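Local structure of chloroplastic group IIB intron splicing facilitator CRS2, chloroplastic (Zea mays, 1RYB) at residues Tyr106-Leu111 with Arg145-Ile150; Gly32-Val37 with Arg160-Gln165; Ser58-Gly63 with Gly89-Tyr94; Ile51-Ile56 with Val74-Ser79; Gly65-Val70 with Ala185-Val190. The protein is required for splicing group IIB introns in chloroplasts, acting in complexes with CAF1 or CAF2, and lacks the peptidyl-tRNA hydrolase activity of its family. All coordinates share one frame; numbering follows the deposited sequence.

From the N terminus, the chain first meets Gly32-Val37, which pairs only much later with Arg160-Gln165 in contact 2. Ile51-Ile56, Ser58-Gly63 and Gly65-Val70 then follow closely and open contacts 4, 3 and 5. Contact 4 closes first, at Val74-Ser79, and contact 3 at Gly89-Tyr94; these two cross each other, and both lie nested within the loop of contact 2. Contact 1 joins two neighbouring parallel strands inside the loops of contacts 2 and 5. Contact 5 closes last, on helix 169-192, and crosses contacts 2, 3 and 4. Contacts 1 and 2 meet at Asp107 and His35, while contacts 3 to 5 fasten the antiparallel edge of the sheet.

Contact 1. Residues Tyr106-Leu111 with Arg145-Ile150; sequences YDDTSL and RLSIGI
The Tyr106 ring has Ser147 CA over one face, 4.1 Å above the plane and displaced toward the rim, while Arg145 CB meets its edge, 3.7 Å from Tyr106 CE2. The Arg145 guanidinium stands nearly perpendicular to the ring, at 84°, and a water in its plane bridges Arg145 NH1 to Tyr106 OH. NE also bonds Phe143 O, NH1 bonds Gly123 O, and the Phe143 ring makes a cation-pi contact. With its CG between the backbone N and the carbonyl carbon (chi1 65°), Tyr106 brings its hydroxyl to 2.6 Å from Ser147 OG. The same serine oxygen lies 3.1 Å from Asp108 OD2, linking phenol and carboxylate. Asp108 OD1 accepts from Ser110 OG and from Ser110 N (2.8 Å), the latter making an Asx turn.

Between the two strands the backbones pair in parallel, with Ile148 N bonded to Tyr106 O (2.8 Å) and Asp108 N to Ile148 O (2.8 Å). Gly149 suits its place because any CB would run into that of Leu111. Ile150 CD1 packs 3.6 Å from Thr109 CG2.

Asp107 points to the sheet face opposite Tyr106, where its carboxylate bonds His35 and His127, consistent with its supporting the histidine in active relatives. Helix 37-48 packs Val37 and Met41 on Ile148, helix 159-163 reaches Ile150, and strand 116-119 flanks 145-149 on its far side.

Contact 2. Residues Gly32-Val37 with Arg160-Gln165; sequences GTRHNV and RAFLLQ
Arg34 N and His35 N bond the backbone carbonyls at the end of helix 159-163. Arg34 N reaches Gln165 O at 3.0 Å, almost in line with the C=O bond. His35 N takes an in-plane lone pair of Leu163 O at 2.9 Å. A third bond comes from a side chain: Arg34 NH1 donates to Phe162 O at 3.0 Å, again on a lone pair, with the acceptor close to the guanidinium plane. These carbonyls belong to the helix end, where fewer amides follow to take them up.

Flat groups supply the second kind of contact. Extended from CG to NE, the Arg34 chain crosses Phe162 and lays its guanidinium over the CE1 corner of the ring, a stack displaced from the ring centre, the planes 18° apart; Arg34 CD, nearer that centre, makes a CH-pi contact. The ring gives the planar cation a flat surface, while NH2 forms a salt bridge with Glu171, which probably offsets its charge. Leu163 CD1 makes a second CH-pi contact, 3.9 Å from the centroid of the His35 imidazole. Lighter contact comes from the Thr33 methyl, whose CG2 rests 3.5 Å from Leu164 O.

His35 corresponds to the proton acceptor of hydrolases in this family. Its ND1 bonds Asp107, which Leu163 also touches, so helix 159-163 packs against the 3-10 segment 34-36 that leads into helix 37-48, next to the end of strand 102-108.

Contact 3. Residues Ser58-Gly63 with Gly89-Tyr94; sequences SKSLLG and GPLAAY
Ser60 OG, which rests against Leu91 CD1 of the helix at 3.6 Å, donates a hydrogen bond to Ser58 O at 3.0 Å. The hydroxyl approaches from above the carbonyl plane, 49° out of it, and the bond stitches the first residue of strand 60-67 to the turn before it. Ser58 and Lys59 both have positive phi, which lets the chain reverse tightly between antiparallel strands 55-57 and 60-67.

Across the contact there is no hydrogen bond; the packing gathers round Leu91. Its CG lies anti to its own carbonyl carbon (chi1 -76°), which, with an extended chi2, turns the methyls toward Ser60 and Leu62. CD1 meets Ser60, while CD2 touches Leu62 CD2 at 3.6 Å, the two leucines reaching toward each other tip to tip. The Ser58 side chain, given in one of two conformers and so less certain, puts its CB 3.7 Å from Leu91 CG and its OG 3.5 Å from Pro90 CB. With only an alanine in the leucine's place, Leu62 CD2 is likely to lose its mate and a gap to open between helix 84-94 and the side chains of Ser58, Ser60 and Leu62.

Leu91 also packs on Val75 of strand 70-77 and on Gln57, so helix 84-94 lies across one face of the sheet near its edge. Small serines suit the close approach at the start of strand 60-67. Leu91 is thus buried against methyls and against serines whose hydroxyls are already bonded to carbonyls; the two segments meet by apolar packing, with one polar tie nearby, from Ser58 to Ala87 O.

Contact 4. Residues Ile51-Ile56 with Val74-Ser79; sequences ITMNTI and VVKPQS
Met53 and Val74 bring the two backbones to 7.3 Å between their CA atoms, too far for direct hydrogen bonds, and Met53 itself sits at the centre of an inverse gamma turn. From that turn the methionine side chain points toward strand 70-77, where it crosses the side chain of Val74 at about a right angle. Val74 has two conformers, and distances to its CG2 hold for one of them. In that one, Met53 SD lies 3.5 Å from Val74 CG2 and equally close to Val74 O; the pair Met53 CG and Val74 CG2, at 3.3 Å, looks tighter than ordinary van der Waals contact, but the squeeze is doubtful.

Asn54 and Thr55, immediately after the turn, both face Leu62 and form a classic beta bulge where the chain enters edge strand 55-57 of the mixed sheet. Strand 60-67 runs between the two partners, so Ile51 and Met53 reach past it, near Gly63, to Val74.

A bend about the CG-SD bond (chi3 -88°) puts the methyl Met53 CE 4.0 Å from Lys76 CE. The lysine's aliphatic stem thus packs with an unbranched, flexible partner, while its NZ pairs with Asp43 of helix 37-48 in a salt bridge. Cutting the methionine back to a serine would probably uncover Val74 and one side of the Lys76 stem, leaving a gap between 51-56 and strand 70-77. Ile51 CG2 reaches Val74 CG2 tip to tip at 3.9 Å, and Ile51 CG1 also touches Gly65 of strand 60-67.

Contact 5. Residues Gly65-Val70 with Ala185-Val190; sequences GSIGEV and AVRTLV
Ile67 CG2 lies over one face of the Arg187 guanidinium, 3.8 Å above its plane and displaced toward the rim, with NH2 the nearest nitrogen at 3.9 Å. The isoleucine closes one strand of a two-residue beta hairpin whose type II' turn, Ile67 to Val70, has Gly68 and Glu69 at its centre. Gly68 takes the first central position with phi 63° and psi -137°, angles that glycine adopts easily and a branched residue would not. Ile67 and Val70 bond each other's backbone twice, N to O in both directions, and hold the ends of the turn together.

On the helix, one turn after Arg187, Val190 CG1 points anti to the backbone N (chi1 171°) and lodges against both hairpin residues. It stands 3.9 Å from Val70 CG1 and 4.1 Å from Ile67 CB. Beta-branched residues suit this surface, since their stubby methyls fill the space close to the backbone.

The hairpin tip, joining strands 60-67 and 70-77, therefore packs on the C-terminal helix 169-192, away from the positions that probably correspond to the tRNA-binding residues of relatives. Leu191 of that helix touches both Ile67 and Val70, and Trp18 of strand 18-22 packs on Val70 and Val190. A bend at chi3 turns the Arg187 guanidinium over Ile67 CG2, and its NH2 pairs with Glu49 in a salt bridge. A water in the guanidinium plane accepts from Arg187 NH2 at 3.0 Å and from Gly68 N at 2.6 Å.

Contact 1. Residues Tyr106-Leu111 with Arg145-Ile150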
# COMPACT_ATOMS: atom_id res chain seq x y z
N TYR A 106 -3.00 0.11 0.96
CA TYR A 106 -3.95 0.96 0.19
C TYR A 106 -5.07 1.49 1.06
O TYR A 106 -5.18 1.10 2.21
CB TYR A 106 -4.56 0.06 -0.96
CG TYR A 106 -5.41 -1.08 -0.33
CD1 TYR A 106 -6.78 -0.91 -0.10
CD2 TYR A 106 -4.85 -2.25 0.17
CE1 TYR A 106 -7.54 -1.93 0.47
CE2 TYR A 106 -5.56 -3.21 0.91
CZ TYR A 106 -6.95 -3.07 0.99
OH TYR A 106 -7.73 -4.01 1.68
N ASP A 107 -5.83 2.43 0.53
CA ASP A 107 -6.98 3.08 1.26
C ASP A 107 -8.17 2.16 1.31
O ASP A 107 -8.52 1.54 0.30
CB ASP A 107 -7.41 4.38 0.56
CG ASP A 107 -7.52 4.16 -0.92
OD1 ASP A 107 -6.66 3.62 -1.63
OD2 ASP A 107 -8.65 4.54 -1.38
N ASP A 108 -8.82 2.07 2.43
CA ASP A 108 -9.97 1.15 2.48
C ASP A 108 -11.19 1.87 3.05
O ASP A 108 -11.18 2.37 4.18
CB ASP A 108 -9.61 -0.09 3.25
CG ASP A 108 -10.70 -1.10 3.37
OD1 ASP A 108 -11.87 -0.84 3.18
OD2 ASP A 108 -10.25 -2.24 3.82
N THR A 109 -12.17 2.13 2.19
CA THR A 109 -13.35 2.95 2.64
C THR A 109 -14.27 2.15 3.59
O THR A 109 -15.24 2.64 4.11
CB THR A 109 -14.22 3.48 1.47
OG1 THR A 109 -14.66 2.40 0.75
CG2 THR A 109 -13.44 4.33 0.53
N SER A 110 -13.95 0.91 3.82
CA SER A 110 -14.79 0.07 4.67
C SER A 110 -14.37 0.06 6.13
O SER A 110 -15.03 -0.51 6.98
CB SER A 110 -14.90 -1.33 4.08
OG SER A 110 -13.85 -2.12 4.61
N LEU A 111 -13.32 0.80 6.43
CA LEU A 111 -12.82 0.93 7.75
C LEU A 111 -12.83 2.37 8.10
O LEU A 111 -12.61 3.21 7.25
CB LEU A 111 -11.36 0.46 7.83
CG LEU A 111 -11.20 -1.02 7.59
CD1 LEU A 111 -9.72 -1.31 7.49
CD2 LEU A 111 -11.74 -1.76 8.80
N ARG A 145 -2.07 -7.80 2.81
CA ARG A 145 -2.50 -6.44 2.60
C ARG A 145 -2.57 -5.74 3.87
O ARG A 145 -3.15 -6.23 4.84
CB ARG A 145 -3.94 -6.35 2.10
CG ARG A 145 -4.30 -7.22 0.95
CD ARG A 145 -4.76 -8.56 1.41
NE ARG A 145 -4.90 -9.43 0.24
CZ ARG A 145 -5.95 -9.42 -0.54
NH1 ARG A 145 -6.99 -8.61 -0.28
NH2 ARG A 145 -5.99 -10.25 -1.58
N LEU A 146 -2.20 -4.46 3.84
CA LEU A 146 -2.40 -3.58 4.97
C LEU A 146 -3.38 -2.52 4.51
O LEU A 146 -3.07 -1.68 3.63
CB LEU A 146 -1.11 -2.89 5.44
CG LEU A 146 -1.30 -1.93 6.61
CD1 LEU A 146 -1.61 -2.67 7.91
CD2 LEU A 146 -0.02 -1.10 6.77
N SER A 147 -4.63 -2.59 5.07
CA SER A 147 -5.68 -1.63 4.68
C SER A 147 -5.50 -0.43 5.57
O SER A 147 -5.26 -0.59 6.79
CB SER A 147 -7.10 -2.18 4.98
OG SER A 147 -7.36 -3.31 4.18
N ILE A 148 -5.63 0.76 4.99
CA ILE A 148 -5.57 2.01 5.73
C ILE A 148 -6.97 2.64 5.64
O ILE A 148 -7.34 3.10 4.57
CB ILE A 148 -4.55 3.03 5.19
CG1 ILE A 148 -3.17 2.44 5.36
CG2 ILE A 148 -4.63 4.29 6.01
CD1 ILE A 148 -2.11 3.18 4.53
N GLY A 149 -7.75 2.60 6.77
CA GLY A 149 -9.12 3.09 6.71
C GLY A 149 -9.20 4.55 6.36
O GLY A 149 -8.43 5.40 6.83
N ILE A 150 -10.14 4.85 5.51
CA ILE A 150 -10.45 6.26 5.16
C ILE A 150 -11.98 6.63 5.38
O ILE A 150 -12.39 7.75 5.15
CB ILE A 150 -9.97 6.65 3.74
CG1 ILE A 150 -10.66 5.78 2.63
CG2 ILE A 150 -8.44 6.57 3.69
CD1 ILE A 150 -10.65 6.45 1.24
O HOH W 1 -7.80 -6.78 1.56

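Contact 2. Residues Gly32-Val37 with Arg160-Gln165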
# COMPACT_ATOMS: atom_id res chain seq x y z
N GLY A 32 -1.35 13.80 -1.38
CA GLY A 32 -2.14 14.09 -0.21
C GLY A 32 -3.59 13.64 -0.26
O GLY A 32 -4.30 13.73 0.72
N THR A 33 -3.99 13.13 -1.44
CA THR A 33 -5.36 12.67 -1.62
C THR A 33 -5.60 11.33 -0.95
O THR A 33 -4.67 10.57 -0.69
CB THR A 33 -5.76 12.69 -3.08
OG1 THR A 33 -5.03 11.74 -3.80
CG2 THR A 33 -5.54 14.10 -3.73
N ARG A 34 -6.81 11.10 -0.58
CA ARG A 34 -7.15 9.87 0.19
C ARG A 34 -6.73 8.59 -0.53
O ARG A 34 -6.20 7.63 0.10
CB ARG A 34 -8.63 9.80 0.52
CG ARG A 34 -9.07 11.01 1.37
CD ARG A 34 -10.46 10.74 2.00
NE ARG A 34 -10.96 11.79 2.93
CZ ARG A 34 -11.52 12.95 2.52
NH1 ARG A 34 -11.66 13.22 1.21
NH2 ARG A 34 -11.91 13.87 3.46
N HIS A 35 -7.01 8.55 -1.82
CA HIS A 35 -6.65 7.37 -2.62
C HIS A 35 -5.12 7.18 -2.75
O HIS A 35 -4.68 6.16 -3.26
CB HIS A 35 -7.25 7.55 -4.04
CG HIS A 35 -7.83 6.31 -4.73
ND1 HIS A 35 -8.30 5.25 -4.04
CD2 HIS A 35 -8.04 6.09 -6.04
CE1 HIS A 35 -8.76 4.38 -4.91
NE2 HIS A 35 -8.58 4.85 -6.14
N ASN A 36 -4.32 8.14 -2.30
CA ASN A 36 -2.86 8.00 -2.32
C ASN A 36 -2.28 7.65 -0.97
O ASN A 36 -1.09 7.67 -0.81
CB ASN A 36 -2.21 9.33 -2.74
CG ASN A 36 -1.99 9.34 -4.26
OD1 ASN A 36 -2.76 8.78 -5.04
ND2 ASN A 36 -0.87 9.86 -4.69
N VAL A 37 -3.10 7.36 0.06
CA VAL A 37 -2.52 7.12 1.35
C VAL A 37 -1.56 5.93 1.35
O VAL A 37 -0.70 5.88 2.18
CB VAL A 37 -3.62 7.03 2.44
CG1 VAL A 37 -4.49 5.76 2.32
CG2 VAL A 37 -3.12 7.23 3.88
N ARG A 160 -16.10 9.12 -5.73
CA ARG A 160 -14.95 9.46 -6.54
C ARG A 160 -14.29 10.73 -6.13
O ARG A 160 -13.09 10.80 -6.01
CB ARG A 160 -15.24 9.46 -8.05
CG ARG A 160 -13.91 9.68 -8.81
CD ARG A 160 -14.11 9.96 -10.30
NE ARG A 160 -12.84 10.18 -11.03
CZ ARG A 160 -12.66 10.10 -12.40
NH1 ARG A 160 -13.66 9.79 -13.26
NH2 ARG A 160 -11.42 10.31 -12.91
N ALA A 161 -15.09 11.75 -5.89
CA ALA A 161 -14.58 13.00 -5.48
C ALA A 161 -13.89 12.87 -4.14
O ALA A 161 -12.90 13.51 -3.85
CB ALA A 161 -15.77 13.95 -5.26
N PHE A 162 -14.51 12.08 -3.29
CA PHE A 162 -14.02 11.85 -1.97
C PHE A 162 -12.63 11.23 -2.02
O PHE A 162 -11.75 11.59 -1.27
CB PHE A 162 -15.02 10.91 -1.27
CG PHE A 162 -14.62 10.48 0.09
CD1 PHE A 162 -14.56 11.40 1.14
CD2 PHE A 162 -14.32 9.14 0.33
CE1 PHE A 162 -14.19 11.03 2.44
CE2 PHE A 162 -13.96 8.75 1.62
CZ PHE A 162 -13.89 9.69 2.66
N LEU A 163 -12.44 10.33 -2.95
CA LEU A 163 -11.12 9.69 -3.03
C LEU A 163 -10.07 10.60 -3.43
O LEU A 163 -8.88 10.42 -3.11
CB LEU A 163 -11.09 8.51 -4.01
CG LEU A 163 -11.98 7.33 -3.64
CD1 LEU A 163 -12.02 6.33 -4.84
CD2 LEU A 163 -11.50 6.62 -2.37
N LEU A 164 -10.48 11.55 -4.25
CA LEU A 164 -9.55 12.39 -4.88
C LEU A 164 -9.42 13.72 -4.26
O LEU A 164 -8.85 14.62 -4.86
CB LEU A 164 -9.87 12.54 -6.39
CG LEU A 164 -9.86 11.24 -7.16
CD1 LEU A 164 -10.06 11.58 -8.64
CD2 LEU A 164 -8.54 10.46 -6.98
N GLN A 165 -9.82 13.78 -3.00
CA GLN A 165 -9.68 14.97 -2.12
C GLN A 165 -8.74 14.71 -0.99
O GLN A 165 -8.39 13.59 -0.69
CB GLN A 165 -11.02 15.38 -1.54
CG GLN A 165 -11.69 16.38 -2.54
CD GLN A 165 -11.03 17.75 -2.43
OE1 GLN A 165 -11.43 18.72 -3.11
NE2 GLN A 165 -10.00 17.85 -1.56

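Contact 3. Residues Ser58-Gly63 with Gly89-Tyr94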
# COMPACT_ATOMS: atom_id res chain seq x y z
N SER A 58 9.60 -0.75 -14.59
CA SER A 58 8.24 -1.37 -14.65
C SER A 58 7.08 -0.43 -14.21
O SER A 58 6.27 -0.76 -13.32
CB SER A 58 8.20 -2.61 -13.73
OG SER A 58 6.99 -3.33 -13.97
N LYS A 59 7.04 0.75 -14.81
CA LYS A 59 5.99 1.77 -14.55
C LYS A 59 5.94 2.20 -13.14
O LYS A 59 4.90 2.67 -12.71
CB LYS A 59 4.63 1.13 -14.83
CG LYS A 59 4.45 0.58 -16.25
CD LYS A 59 3.03 0.04 -16.49
CE LYS A 59 2.62 0.07 -17.95
NZ LYS A 59 3.55 -0.76 -18.74
N SER A 60 7.08 2.14 -12.41
CA SER A 60 7.06 2.50 -11.00
C SER A 60 8.26 3.30 -10.61
O SER A 60 9.25 3.33 -11.31
CB SER A 60 7.18 1.19 -10.17
OG SER A 60 6.06 0.33 -10.48
N LEU A 61 8.17 3.84 -9.44
CA LEU A 61 9.28 4.37 -8.67
C LEU A 61 9.53 3.30 -7.62
O LEU A 61 8.58 2.78 -7.02
CB LEU A 61 8.92 5.67 -7.90
CG LEU A 61 9.17 6.89 -8.70
CD1 LEU A 61 8.65 8.09 -7.89
CD2 LEU A 61 10.69 6.97 -8.96
N LEU A 62 10.80 2.92 -7.40
CA LEU A 62 11.01 1.97 -6.34
C LEU A 62 12.34 2.22 -5.72
O LEU A 62 13.18 2.94 -6.29
CB LEU A 62 10.88 0.50 -6.80
CG LEU A 62 11.88 0.06 -7.86
CD1 LEU A 62 13.15 -0.59 -7.23
CD2 LEU A 62 11.26 -0.95 -8.83
N GLY A 63 12.56 1.55 -4.59
CA GLY A 63 13.86 1.57 -3.86
C GLY A 63 14.14 0.18 -3.33
O GLY A 63 13.23 -0.57 -2.96
N GLY A 89 3.06 -6.79 -11.06
CA GLY A 89 3.33 -8.17 -11.53
C GLY A 89 4.72 -8.34 -12.05
O GLY A 89 5.42 -9.25 -11.66
N PRO A 90 5.13 -7.49 -13.01
CA PRO A 90 6.43 -7.62 -13.58
C PRO A 90 7.55 -7.47 -12.58
O PRO A 90 8.61 -8.08 -12.75
CB PRO A 90 6.54 -6.66 -14.76
CG PRO A 90 5.09 -6.53 -15.21
CD PRO A 90 4.28 -6.67 -13.93
N LEU A 91 7.35 -6.61 -11.60
CA LEU A 91 8.40 -6.46 -10.58
C LEU A 91 8.57 -7.76 -9.73
O LEU A 91 9.67 -8.16 -9.34
CB LEU A 91 8.04 -5.27 -9.63
CG LEU A 91 8.31 -3.90 -10.30
CD1 LEU A 91 7.71 -2.69 -9.46
CD2 LEU A 91 9.84 -3.74 -10.63
N ALA A 92 7.45 -8.35 -9.34
CA ALA A 92 7.53 -9.55 -8.52
C ALA A 92 8.29 -10.65 -9.29
O ALA A 92 9.01 -11.50 -8.72
CB ALA A 92 6.11 -10.06 -8.20
N ALA A 93 8.06 -10.64 -10.62
CA ALA A 93 8.69 -11.64 -11.50
C ALA A 93 10.17 -11.37 -11.60
O ALA A 93 10.98 -12.21 -11.28
CB ALA A 93 7.98 -11.78 -12.90
N TYR A 94 10.50 -10.12 -11.86
CA TYR A 94 11.89 -9.72 -11.96
C TYR A 94 12.70 -10.05 -10.75
O TYR A 94 13.82 -10.55 -10.84
CB TYR A 94 12.01 -8.21 -12.32
CG TYR A 94 13.42 -7.69 -12.65
CD1 TYR A 94 13.81 -7.44 -13.96
CD2 TYR A 94 14.33 -7.45 -11.62
CE1 TYR A 94 15.10 -6.98 -14.23
CE2 TYR A 94 15.59 -6.93 -11.88
CZ TYR A 94 15.99 -6.74 -13.20
OH TYR A 94 17.24 -6.24 -13.47

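Contact 4. Residues Ile51-Ile56 with Val74-Ser79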
# COMPACT_ATOMS: atom_id res chain seq x y z
N ILE A 51 15.71 3.91 2.87
CA ILE A 51 15.65 3.52 1.46
C ILE A 51 15.29 4.72 0.61
O ILE A 51 14.38 5.47 0.90
CB ILE A 51 14.71 2.32 1.18
CG1 ILE A 51 15.12 1.08 1.93
CG2 ILE A 51 14.72 2.01 -0.30
CD1 ILE A 51 13.95 0.05 2.02
N THR A 52 16.02 4.93 -0.47
CA THR A 52 15.68 6.06 -1.32
C THR A 52 14.90 5.53 -2.58
O THR A 52 15.33 4.53 -3.23
CB THR A 52 16.94 6.95 -1.58
OG1 THR A 52 18.09 6.34 -0.96
CG2 THR A 52 16.75 8.34 -0.94
N MET A 53 13.68 6.08 -2.82
CA MET A 53 12.86 5.54 -3.89
C MET A 53 13.17 6.20 -5.27
O MET A 53 12.35 6.86 -5.88
CB MET A 53 11.38 5.40 -3.49
CG MET A 53 11.06 4.15 -2.56
SD MET A 53 9.29 3.96 -2.63
CE MET A 53 8.85 5.06 -1.29
N ASN A 54 14.39 5.99 -5.78
CA ASN A 54 14.77 6.63 -7.00
C ASN A 54 15.11 5.71 -8.19
O ASN A 54 15.78 6.14 -9.13
CB ASN A 54 15.87 7.65 -6.71
CG ASN A 54 17.19 6.97 -6.33
OD1 ASN A 54 17.28 5.72 -6.03
ND2 ASN A 54 18.27 7.78 -6.44
N THR A 55 14.57 4.51 -8.18
CA THR A 55 14.77 3.66 -9.32
C THR A 55 13.52 3.69 -10.11
O THR A 55 12.43 3.57 -9.54
CB THR A 55 15.07 2.24 -8.88
OG1 THR A 55 16.31 2.30 -8.22
CG2 THR A 55 15.20 1.37 -10.11
N ILE A 56 13.67 3.90 -11.43
CA ILE A 56 12.54 3.88 -12.34
C ILE A 56 12.53 2.55 -13.05
O ILE A 56 13.49 2.22 -13.73
CB ILE A 56 12.62 5.03 -13.35
CG1 ILE A 56 12.22 6.34 -12.58
CG2 ILE A 56 11.62 4.71 -14.51
CD1 ILE A 56 12.33 7.65 -13.37
N VAL A 74 10.64 -1.40 -2.09
CA VAL A 74 9.50 -0.54 -1.75
C VAL A 74 9.07 0.12 -3.01
O VAL A 74 9.88 0.64 -3.67
CB VAL A 74 9.76 0.46 -0.60
CG1 VAL A 74 9.97 -0.27 0.72
CG2 VAL A 74 10.91 1.35 -0.90
N VAL A 75 7.79 0.05 -3.37
CA VAL A 75 7.36 0.46 -4.70
C VAL A 75 6.11 1.35 -4.69
O VAL A 75 5.19 1.09 -3.94
CB VAL A 75 6.92 -0.85 -5.40
CG1 VAL A 75 6.33 -0.61 -6.79
CG2 VAL A 75 8.00 -1.89 -5.44
N LYS A 76 6.10 2.36 -5.56
CA LYS A 76 4.97 3.25 -5.83
C LYS A 76 4.76 3.19 -7.33
O LYS A 76 5.53 3.79 -8.13
CB LYS A 76 5.24 4.71 -5.44
CG LYS A 76 5.39 4.83 -3.89
CD LYS A 76 5.27 6.28 -3.38
CE LYS A 76 6.46 7.10 -3.80
NZ LYS A 76 6.47 8.50 -3.29
N PRO A 77 3.77 2.43 -7.77
CA PRO A 77 3.50 2.38 -9.19
C PRO A 77 3.06 3.77 -9.66
O PRO A 77 2.37 4.53 -8.95
CB PRO A 77 2.28 1.44 -9.33
CG PRO A 77 2.27 0.62 -8.04
CD PRO A 77 2.89 1.56 -7.01
N GLN A 78 3.56 4.12 -10.82
CA GLN A 78 3.24 5.37 -11.45
C GLN A 78 2.42 5.12 -12.73
O GLN A 78 2.65 5.76 -13.75
CB GLN A 78 4.53 6.15 -11.82
CG GLN A 78 5.47 6.25 -10.59
CD GLN A 78 4.90 7.11 -9.48
OE1 GLN A 78 4.96 6.72 -8.28
NE2 GLN A 78 4.43 8.30 -9.87
N SER A 79 1.50 4.19 -12.64
CA SER A 79 0.72 3.75 -13.78
C SER A 79 -0.72 4.29 -13.81
O SER A 79 -1.49 4.05 -14.72
CB SER A 79 0.62 2.25 -13.55
OG SER A 79 0.14 2.01 -12.21

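Contact 5. Residues Gly65-Val70 with Ala185-Val190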
# COMPACT_ATOMS: atom_id res chain seq x y z
N GLY A 65 16.26 -2.09 -0.50
CA GLY A 65 16.97 -2.03 0.74
C GLY A 65 16.64 -3.28 1.57
O GLY A 65 16.46 -4.37 1.08
N SER A 66 16.65 -3.12 2.83
CA SER A 66 16.28 -4.22 3.72
C SER A 66 15.59 -3.73 5.00
O SER A 66 15.65 -2.54 5.38
CB SER A 66 17.46 -5.11 4.05
OG SER A 66 18.45 -4.29 4.54
N ILE A 67 14.89 -4.68 5.59
CA ILE A 67 14.23 -4.52 6.91
C ILE A 67 14.91 -5.59 7.76
O ILE A 67 14.82 -6.82 7.41
CB ILE A 67 12.70 -4.73 6.87
CG1 ILE A 67 12.04 -3.60 6.06
CG2 ILE A 67 12.11 -4.80 8.32
CD1 ILE A 67 10.52 -3.61 6.21
N GLY A 68 15.75 -5.18 8.76
CA GLY A 68 16.47 -6.23 9.43
C GLY A 68 17.36 -6.87 8.36
O GLY A 68 17.98 -6.16 7.56
N GLU A 69 17.43 -8.20 8.34
CA GLU A 69 18.22 -8.97 7.38
C GLU A 69 17.42 -9.33 6.15
O GLU A 69 17.90 -10.05 5.30
CB GLU A 69 18.79 -10.29 8.02
CG GLU A 69 19.68 -9.98 9.27
CD GLU A 69 19.90 -11.15 10.22
OE1 GLU A 69 19.67 -12.33 9.94
OE2 GLU A 69 20.45 -10.78 11.38
N VAL A 70 16.18 -8.84 6.08
CA VAL A 70 15.35 -9.22 4.94
C VAL A 70 15.45 -8.17 3.84
O VAL A 70 15.17 -7.00 4.05
CB VAL A 70 13.82 -9.34 5.36
CG1 VAL A 70 12.94 -9.94 4.24
CG2 VAL A 70 13.71 -10.19 6.63
N ALA A 185 4.02 -2.17 12.25
CA ALA A 185 3.30 -3.40 11.89
C ALA A 185 3.97 -4.05 10.71
O ALA A 185 4.03 -5.26 10.58
CB ALA A 185 1.87 -3.08 11.44
N VAL A 186 4.39 -3.21 9.73
CA VAL A 186 5.01 -3.79 8.52
C VAL A 186 6.36 -4.43 8.84
O VAL A 186 6.64 -5.53 8.43
CB VAL A 186 5.10 -2.74 7.36
CG1 VAL A 186 5.99 -3.31 6.22
CG2 VAL A 186 3.68 -2.47 6.89
N ARG A 187 7.17 -3.74 9.62
CA ARG A 187 8.43 -4.35 10.03
C ARG A 187 8.23 -5.66 10.67
O ARG A 187 8.95 -6.61 10.48
CB ARG A 187 9.10 -3.50 11.04
CG ARG A 187 9.79 -2.35 10.45
CD ARG A 187 10.75 -1.72 11.46
NE ARG A 187 11.58 -2.69 12.17
CZ ARG A 187 12.88 -2.89 11.87
NH1 ARG A 187 13.67 -3.78 12.52
NH2 ARG A 187 13.40 -2.21 10.87
N THR A 188 7.28 -5.70 11.59
CA THR A 188 6.98 -6.97 12.30
C THR A 188 6.48 -8.04 11.37
O THR A 188 6.95 -9.18 11.41
CB THR A 188 5.95 -6.76 13.44
OG1 THR A 188 6.53 -5.85 14.37
CG2 THR A 188 5.66 -8.14 14.13
N LEU A 189 5.54 -7.70 10.51
CA LEU A 189 5.12 -8.70 9.55
C LEU A 189 6.27 -9.25 8.75
O LEU A 189 6.36 -10.44 8.52
CB LEU A 189 4.04 -8.10 8.59
CG LEU A 189 3.71 -8.95 7.37
CD1 LEU A 189 2.86 -10.14 7.80
CD2 LEU A 189 2.95 -8.11 6.37
N VAL A 190 7.09 -8.38 8.21
CA VAL A 190 8.23 -8.79 7.37
C VAL A 190 9.25 -9.61 8.14
O VAL A 190 9.67 -10.64 7.66
CB VAL A 190 8.87 -7.56 6.81
CG1 VAL A 190 10.20 -7.93 6.11
CG2 VAL A 190 7.85 -6.91 5.85
O HOH W 2 16.08 -2.74 9.71